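Local coordinates for putative phosphohydrolase (Shewanella amazonensis, PDB 3M1T), which is a putative phosphohydrolase of unproven activity, an HDOD-domain protein of the HD phosphodiesterase clan that may take part in signal transduction, at residues A[37-42]-A[69-74]; A[112-117]-A[130-135]; A[181-186]-A[194-199]. All blocks are in the same frame, centred on the assembly; numbering follows the deposited sequence. Where two conformers were deposited one is given.

All three contacts pair near-antiparallel helices of the all-helical HDOD region, and none of them is made by hydrogen bonds between its two segments. Contact 1 (37-42 with 69-74) lies near the surface, its centre about 23 Å from the centre of the chain, where wide-set helices meet through a leucine, an isoleucine and a partly polar rim. Contacts 2 and 3 are buried. In contact 2 an alanine-glycine pair brings the backbones together beside a phenylalanine ring, whereas contact 3 uses branched aliphatic side chains on small residues. These two share a border: L195 of 194-199 packs on E130, T133 and C134, while contact 1 stays about 13 Å from contact 2 at the nearest atoms.

Contact 1. Residues A[37-42]-A[69-74]; sequences AVSEKL and TIDDAV
L42 and I70 form the closer-packed part of this contact: in the conformer given for L42, its CD1 lies 3.9 Å from CG2 of I70, and the two side chains meet at about a right angle. In I70, with CG1 beside the backbone N (chi1 -65°), CG2 is the branch that meets the leucine. Helix 46-56 closes this side, with L48 against L42 and V52 and L53 against I70, and V86 of helix 79-94 also reaches L42. The segments belong to two short helices in the N-terminal part of the HDOD region, running nearly antiparallel at 153° with their axes still 10.6 Å apart. Toward solvent the contact thins out. OG of S39 comes 4.0 Å from CG2 of V74, and CB of S39 lies 4.1 Å from OD1 of D71, an exposed aspartate whose end leans back toward the serine. The hydroxyl of S39 is engaged within its own helix, hydrogen-bonded to the carbonyl of V35. At the start of the opposing helix, T69 serves as N-cap, its OG1 accepting from N of D72 at 3.0 Å.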
loop_
_atom_site.group_PDB
_atom_site.type_symbol
_atom_site.label_atom_id
_atom_site.label_comp_id
_atom_site.label_asym_id
_atom_site.label_seq_id
_atom_site.Cartn_x
_atom_site.Cartn_y
_atom_site.Cartn_z
ATOM N N ALA A 37 22.716 5.372 -11.047
ATOM C CA ALA A 37 22.752 4.376 -9.998
ATOM C C ALA A 37 21.502 3.515 -10.049
ATOM O O ALA A 37 21.575 2.277 -9.923
ATOM C CB ALA A 37 22.871 5.019 -8.660
ATOM N N VAL A 38 20.356 4.168 -10.199
ATOM C CA VAL A 38 19.067 3.453 -10.242
ATOM C C VAL A 38 18.981 2.579 -11.501
ATOM O O VAL A 38 18.619 1.381 -11.424
ATOM C CB VAL A 38 17.855 4.412 -10.200
ATOM C CG1 VAL A 38 16.579 3.638 -10.491
ATOM C CG2 VAL A 38 17.750 5.119 -8.815
ATOM N N SER A 39 19.344 3.173 -12.654
ATOM C CA SER A 39 19.315 2.444 -13.941
ATOM C C SER A 39 20.269 1.264 -13.952
ATOM O O SER A 39 19.870 0.155 -14.353
ATOM C CB SER A 39 19.622 3.380 -15.108
ATOM O OG SER A 39 18.738 4.493 -15.023
ATOM N N GLU A 40 21.495 1.479 -13.486
ATOM C CA GLU A 40 22.445 0.380 -13.449
ATOM C C GLU A 40 21.933 -0.752 -12.547
ATOM O O GLU A 40 22.008 -1.912 -12.945
ATOM C CB GLU A 40 23.833 0.842 -13.037
ATOM C CG GLU A 40 24.474 1.641 -14.156
ATOM C CD GLU A 40 25.901 2.059 -13.889
ATOM O OE1 GLU A 40 26.413 1.874 -12.750
ATOM O OE2 GLU A 40 26.505 2.592 -14.856
ATOM N N LYS A 41 21.408 -0.421 -11.370
ATOM C CA LYS A 41 20.996 -1.484 -10.437
ATOM C C LYS A 41 19.880 -2.322 -11.079
ATOM O O LYS A 41 19.896 -3.546 -11.014
ATOM C CB LYS A 41 20.556 -0.867 -9.116
ATOM C CG LYS A 41 20.434 -1.860 -7.976
ATOM C CD LYS A 41 21.777 -2.381 -7.556
ATOM C CE LYS A 41 21.718 -3.309 -6.342
ATOM N NZ LYS A 41 23.056 -3.733 -5.799
ATOM N N LEU A 42 18.918 -1.648 -11.701
ATOM C CA LEU A 42 17.780 -2.317 -12.342
ATOM C C LEU A 42 18.214 -3.150 -13.522
ATOM O O LEU A 42 17.653 -4.212 -13.788
ATOM C CB LEU A 42 16.786 -1.286 -12.854
ATOM C CG LEU A 42 15.977 -0.618 -11.761
ATOM C CD1 LEU A 42 15.321 0.662 -12.300
ATOM C CD2 LEU A 42 14.926 -1.588 -11.214
ATOM N N THR A 69 11.861 0.826 -22.491
ATOM C CA THR A 69 13.036 0.609 -21.658
ATOM C C THR A 69 12.986 1.487 -20.397
ATOM O O THR A 69 12.232 2.454 -20.333
ATOM C CB THR A 69 14.357 0.894 -22.410
ATOM O OG1 THR A 69 14.568 2.308 -22.482
ATOM C CG2 THR A 69 14.357 0.272 -23.826
ATOM N N ILE A 70 13.801 1.129 -19.410
ATOM C CA ILE A 70 13.954 1.911 -18.178
ATOM C C ILE A 70 14.576 3.286 -18.470
ATOM O O ILE A 70 14.152 4.298 -17.906
ATOM C CB ILE A 70 14.838 1.168 -17.145
ATOM C CG1 ILE A 70 14.152 -0.127 -16.677
ATOM C CG2 ILE A 70 15.180 2.086 -15.955
ATOM C CD1 ILE A 70 12.816 0.082 -15.898
ATOM N N ASP A 71 15.597 3.321 -19.327
ATOM C CA ASP A 71 16.211 4.597 -19.738
ATOM C C ASP A 71 15.125 5.524 -20.272
ATOM O O ASP A 71 15.102 6.722 -19.986
ATOM C CB ASP A 71 17.260 4.379 -20.841
ATOM C CG ASP A 71 18.515 3.668 -20.350
ATOM O OD1 ASP A 71 18.758 3.609 -19.118
ATOM O OD2 ASP A 71 19.273 3.186 -21.230
ATOM N N ASP A 72 14.230 4.927 -21.046
ATOM C CA ASP A 72 13.058 5.587 -21.604
ATOM C C ASP A 72 12.145 6.112 -20.509
ATOM O O ASP A 72 11.820 7.291 -20.477
ATOM C CB ASP A 72 12.274 4.572 -22.435
ATOM C CG ASP A 72 11.958 5.070 -23.793
ATOM O OD1 ASP A 72 11.031 5.914 -23.883
ATOM O OD2 ASP A 72 12.631 4.607 -24.758
ATOM N N ALA A 73 11.722 5.217 -19.615
ATOM C CA ALA A 73 10.850 5.596 -18.493
ATOM C C ALA A 73 11.434 6.744 -17.660
ATOM O O ALA A 73 10.705 7.650 -17.274
ATOM C CB ALA A 73 10.560 4.384 -17.615
ATOM N N VAL A 74 12.742 6.739 -17.401
ATOM C CA VAL A 74 13.367 7.817 -16.604
ATOM C C VAL A 74 13.059 9.182 -17.215
ATOM O O VAL A 74 12.777 10.152 -16.509
ATOM C CB VAL A 74 14.906 7.648 -16.484
ATOM C CG1 VAL A 74 15.539 8.845 -15.770
ATOM C CG2 VAL A 74 15.242 6.383 -15.754
#

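Contact 2. Residues A[112-117]-A[130-135]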
loop_
_atom_site.group_PDB
_atom_site.type_symbol
_atom_site.label_atom_id
_atom_site.label_comp_id
_atom_site.label_asym_id
_atom_site.label_seq_id
_atom_site.Cartn_x
_atom_site.Cartn_y
_atom_site.Cartn_z
ATOM N N GLU A 112 -5.483 0.448 -6.325
ATOM C CA GLU A 112 -6.645 1.376 -6.280
ATOM C C GLU A 112 -6.491 2.295 -5.080
ATOM O O GLU A 112 -6.571 3.523 -5.200
ATOM C CB GLU A 112 -7.998 0.646 -6.184
ATOM C CG GLU A 112 -8.526 0.012 -7.467
ATOM C CD GLU A 112 -8.954 1.019 -8.536
ATOM O OE1 GLU A 112 -9.695 2.031 -8.250
ATOM O OE2 GLU A 112 -8.607 0.750 -9.711
ATOM N N VAL A 113 -6.198 1.691 -3.925
ATOM C CA VAL A 113 -5.964 2.458 -2.712
ATOM C C VAL A 113 -4.771 3.404 -2.887
ATOM O O VAL A 113 -4.835 4.579 -2.527
ATOM C CB VAL A 113 -5.802 1.545 -1.476
ATOM C CG1 VAL A 113 -5.239 2.306 -0.244
ATOM C CG2 VAL A 113 -7.134 0.818 -1.135
ATOM N N ALA A 114 -3.665 2.898 -3.421
ATOM C CA ALA A 114 -2.482 3.722 -3.655
ATOM C C ALA A 114 -2.733 4.906 -4.546
ATOM O O ALA A 114 -2.291 6.028 -4.279
ATOM C CB ALA A 114 -1.318 2.835 -4.209
ATOM N N ILE A 115 -3.482 4.680 -5.633
ATOM C CA ILE A 115 -3.816 5.775 -6.553
ATOM C C ILE A 115 -4.661 6.859 -5.885
ATOM O O ILE A 115 -4.433 8.090 -6.057
ATOM C CB ILE A 115 -4.524 5.202 -7.834
ATOM C CG1 ILE A 115 -3.531 4.416 -8.690
ATOM C CG2 ILE A 115 -5.260 6.335 -8.603
ATOM C CD1 ILE A 115 -4.259 3.564 -9.762
ATOM N N ILE A 116 -5.630 6.408 -5.105
ATOM C CA ILE A 116 -6.476 7.311 -4.340
ATOM C C ILE A 116 -5.646 8.105 -3.332
ATOM O O ILE A 116 -5.718 9.331 -3.270
ATOM C CB ILE A 116 -7.658 6.591 -3.641
ATOM C CG1 ILE A 116 -8.615 5.952 -4.656
ATOM C CG2 ILE A 116 -8.440 7.589 -2.711
ATOM C CD1 ILE A 116 -9.477 4.849 -4.037
ATOM N N CYS A 117 -4.772 7.417 -2.581
ATOM C CA CYS A 117 -3.935 8.128 -1.621
ATOM C C CYS A 117 -3.065 9.232 -2.280
ATOM O O CYS A 117 -2.868 10.308 -1.749
ATOM C CB CYS A 117 -2.992 7.137 -0.933
ATOM S SG CYS A 117 -3.761 6.082 0.289
ATOM N N GLU A 130 5.000 9.386 -1.702
ATOM C CA GLU A 130 5.012 8.774 -0.398
ATOM C C GLU A 130 3.662 8.116 -0.089
ATOM O O GLU A 130 3.579 6.998 0.447
ATOM C CB GLU A 130 5.377 9.826 0.685
ATOM C CG GLU A 130 5.286 9.306 2.069
ATOM C CD GLU A 130 5.196 10.444 3.097
ATOM O OE1 GLU A 130 4.243 11.299 3.084
ATOM O OE2 GLU A 130 6.102 10.444 3.911
ATOM N N ALA A 131 2.567 8.814 -0.419
ATOM C CA ALA A 131 1.244 8.264 -0.171
ATOM C C ALA A 131 0.975 7.051 -1.036
ATOM O O ALA A 131 0.394 6.074 -0.585
ATOM C CB ALA A 131 0.163 9.358 -0.415
ATOM N N PHE A 132 1.425 7.104 -2.280
ATOM C CA PHE A 132 1.278 5.936 -3.164
ATOM C C PHE A 132 1.991 4.715 -2.526
ATOM O O PHE A 132 1.433 3.602 -2.440
ATOM C CB PHE A 132 1.843 6.229 -4.564
ATOM C CG PHE A 132 1.609 5.109 -5.535
ATOM C CD1 PHE A 132 2.461 4.028 -5.602
ATOM C CD2 PHE A 132 0.510 5.150 -6.382
ATOM C CE1 PHE A 132 2.195 2.967 -6.506
ATOM C CE2 PHE A 132 0.256 4.119 -7.315
ATOM C CZ PHE A 132 1.089 3.033 -7.349
ATOM N N THR A 133 3.213 4.936 -2.040
ATOM C CA THR A 133 3.954 3.841 -1.457
ATOM C C THR A 133 3.305 3.283 -0.216
ATOM O O THR A 133 3.289 2.083 0.014
ATOM C CB THR A 133 5.447 4.260 -1.213
ATOM O OG1 THR A 133 6.036 4.559 -2.475
ATOM C CG2 THR A 133 6.258 3.140 -0.549
ATOM N N CYS A 134 2.762 4.159 0.612
ATOM C CA CYS A 134 2.026 3.742 1.771
ATOM C C CYS A 134 0.856 2.825 1.355
ATOM O O CYS A 134 0.654 1.799 1.968
ATOM C CB CYS A 134 1.552 4.975 2.532
ATOM S SG CYS A 134 1.063 4.621 4.245
ATOM N N GLY A 135 0.124 3.210 0.305
ATOM C CA GLY A 135 -0.882 2.354 -0.251
ATOM C C GLY A 135 -0.370 0.988 -0.697
ATOM O O GLY A 135 -0.986 -0.044 -0.357
#
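An antiparallel helical hairpin in the HDOD region, made by helix 103-124 and helix 128-137, brings A114 against F132 and G135. The axes of the short segments approach to 7.3 Å at an angle of 158°, close enough for backbone to meet backbone: CA of A114 is 4.0 Å from CA of G135. A side chain on G135 would run into A114, so the missing CB is what permits this approach. V113 lies more loosely against the glycine through CG1.

Beside this point the methyl of A114 sits over the centre of the F132 ring, in a CH-pi contact with CB 3.7 Å from the ring centroid and 13° off its normal. The same CB touches the carbonyl O of F132 at 3.4 Å, so ring and backbone of one residue both bear on it. F132 holds CG anti to its backbone N (chi1 -175°), which swings the ring across to the other helix; there CG1 of I115 meets its edge, 4.0 Å from CE2, with the two side chains lying alongside each other. An alanine in place of F132 would probably leave the A114 methyl without its aromatic cover and open a gap next to I115. One turn along, CB of A131 abuts the carbonyl O of C117 at 3.4 Å and CB of C117 at 3.9 Å.

Helix 213-227 packs on C117 through A221, and T84 of helix 79-94 touches F132. G135 also passes its carbonyl to ND1 of H138 in a hydrogen bond. With every touching residue buried, cohesion between the two segments probably rests largely on dispersion and the CH-pi contact, which depend on close fit, consistent with the small residues A114 and G135 where the backbones come nearest.

Contact 3. Residues A[181-186]-A[194-199]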
loop_
_atom_site.group_PDB
_atom_site.type_symbol
_atom_site.label_atom_id
_atom_site.label_comp_id
_atom_site.label_asym_id
_atom_site.label_seq_id
_atom_site.Cartn_x
_atom_site.Cartn_y
_atom_site.Cartn_z
ATOM N N ILE A 181 1.350 -5.685 12.191
ATOM C CA ILE A 181 2.353 -6.563 11.613
ATOM C C ILE A 181 2.759 -6.068 10.218
ATOM O O ILE A 181 3.934 -6.203 9.869
ATOM C CB ILE A 181 1.988 -8.083 11.646
ATOM C CG1 ILE A 181 3.272 -8.900 11.528
ATOM C CG2 ILE A 181 0.855 -8.417 10.657
ATOM C CD1 ILE A 181 3.038 -10.429 11.732
ATOM N N GLY A 182 1.854 -5.471 9.457
ATOM C CA GLY A 182 2.212 -4.824 8.199
ATOM C C GLY A 182 3.177 -3.659 8.431
ATOM O O GLY A 182 4.142 -3.473 7.663
ATOM N N ALA A 183 2.945 -2.916 9.487
ATOM C CA ALA A 183 3.853 -1.836 9.839
ATOM C C ALA A 183 5.234 -2.374 10.241
ATOM O O ALA A 183 6.288 -1.824 9.872
ATOM C CB ALA A 183 3.269 -0.976 10.989
ATOM N N LEU A 184 5.205 -3.433 11.033
ATOM C CA LEU A 184 6.459 -4.095 11.459
ATOM C C LEU A 184 7.238 -4.580 10.275
ATOM O O LEU A 184 8.478 -4.420 10.276
ATOM C CB LEU A 184 6.134 -5.263 12.382
ATOM C CG LEU A 184 7.310 -5.855 13.095
ATOM C CD1 LEU A 184 7.788 -4.916 14.210
ATOM C CD2 LEU A 184 7.005 -7.263 13.665
ATOM N N LEU A 185 6.583 -5.151 9.276
ATOM C CA LEU A 185 7.251 -5.600 8.022
ATOM C C LEU A 185 7.888 -4.377 7.349
ATOM O O LEU A 185 9.060 -4.432 6.937
ATOM C CB LEU A 185 6.278 -6.297 7.064
ATOM C CG LEU A 185 6.921 -6.844 5.793
ATOM C CD1 LEU A 185 7.943 -7.953 6.145
ATOM C CD2 LEU A 185 5.893 -7.285 4.793
ATOM N N ALA A 186 7.106 -3.323 7.171
ATOM C CA ALA A 186 7.626 -2.113 6.501
ATOM C C ALA A 186 8.829 -1.595 7.242
ATOM O O ALA A 186 9.804 -1.170 6.615
ATOM C CB ALA A 186 6.541 -1.053 6.389
ATOM N N HIS A 194 7.599 7.533 8.779
ATOM C CA HIS A 194 6.318 8.062 8.352
ATOM C C HIS A 194 5.415 7.001 7.720
ATOM O O HIS A 194 4.220 6.921 7.997
ATOM C CB HIS A 194 6.483 9.214 7.314
ATOM C CG HIS A 194 7.034 10.455 7.876
ATOM N ND1 HIS A 194 6.587 11.004 9.059
ATOM C CD2 HIS A 194 8.005 11.283 7.411
ATOM C CE1 HIS A 194 7.304 12.091 9.321
ATOM N NE2 HIS A 194 8.154 12.288 8.325
ATOM N N LEU A 195 6.002 6.218 6.824
ATOM C CA LEU A 195 5.288 5.148 6.168
ATOM C C LEU A 195 4.792 4.144 7.187
ATOM O O LEU A 195 3.649 3.662 7.154
ATOM C CB LEU A 195 6.157 4.507 5.082
ATOM C CG LEU A 195 6.323 5.375 3.834
ATOM C CD1 LEU A 195 7.349 4.753 2.896
ATOM C CD2 LEU A 195 5.016 5.515 3.061
ATOM N N VAL A 196 5.704 3.695 8.062
ATOM C CA VAL A 196 5.382 2.713 9.104
ATOM C C VAL A 196 4.175 3.184 9.949
ATOM O O VAL A 196 3.233 2.409 10.148
ATOM C CB VAL A 196 6.619 2.426 9.993
ATOM C CG1 VAL A 196 6.225 1.520 11.203
ATOM C CG2 VAL A 196 7.728 1.821 9.092
ATOM N N LYS A 197 4.212 4.427 10.381
ATOM C CA LYS A 197 3.135 4.957 11.252
ATOM C C LYS A 197 1.823 5.060 10.461
ATOM O O LYS A 197 0.742 4.770 11.020
ATOM C CB LYS A 197 3.539 6.273 11.801
ATOM C CG LYS A 197 2.476 6.847 12.759
ATOM C CD LYS A 197 2.872 8.261 13.174
ATOM C CE LYS A 197 1.922 8.804 14.232
ATOM N NZ LYS A 197 2.332 10.182 14.575
ATOM N N GLY A 198 1.914 5.372 9.174
ATOM C CA GLY A 198 0.680 5.417 8.315
ATOM C C GLY A 198 0.013 4.074 8.272
ATOM O O GLY A 198 -1.185 3.954 8.523
ATOM N N ILE A 199 0.803 3.027 8.007
ATOM C CA ILE A 199 0.308 1.663 7.977
ATOM C C ILE A 199 -0.300 1.275 9.333
ATOM O O ILE A 199 -1.390 0.708 9.404
ATOM C CB ILE A 199 1.426 0.654 7.557
ATOM C CG1 ILE A 199 1.950 1.047 6.177
ATOM C CG2 ILE A 199 0.881 -0.777 7.584
ATOM C CD1 ILE A 199 3.331 0.394 5.882
#
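V196 holds CG1 anti to its backbone N (chi1 173°) with CG2 beside that N, and I199 has CG1 beside its backbone N (chi1 -59°), which puts CG2 anti to that N; these settings aim the branches of both residues at A183 and A186. The contact is a helical hairpin of the HDOD region, formed by helix 178-188 and helix 193-200. Its short segments run nearly antiparallel, at 168°, with their axes 8.2 Å apart. A183 and V196 are the pair whose CA atoms come nearest. CB of A183 rests on the carbonyl O of V196 at 3.5 Å, and CG1 of V196 returns the contact by packing 3.6 Å from the carbonyl O of A183. The other branch, CG2, lies against A186, 4.0 Å from its carbonyl carbon. Small residues on 181-186 thus expose backbone to the branched side chains of 194-199, and the interface is wholly buried. Helix 128-137 also packs on the second segment, L137 touching I199, while M2 from the N-terminal end of the chain packs on A183. I199 spans about a turn of the facing helix: its CD1 reaches CB of A186 at 3.6 Å, while its CG2 presses on the backbone N of A183 at 3.5 Å.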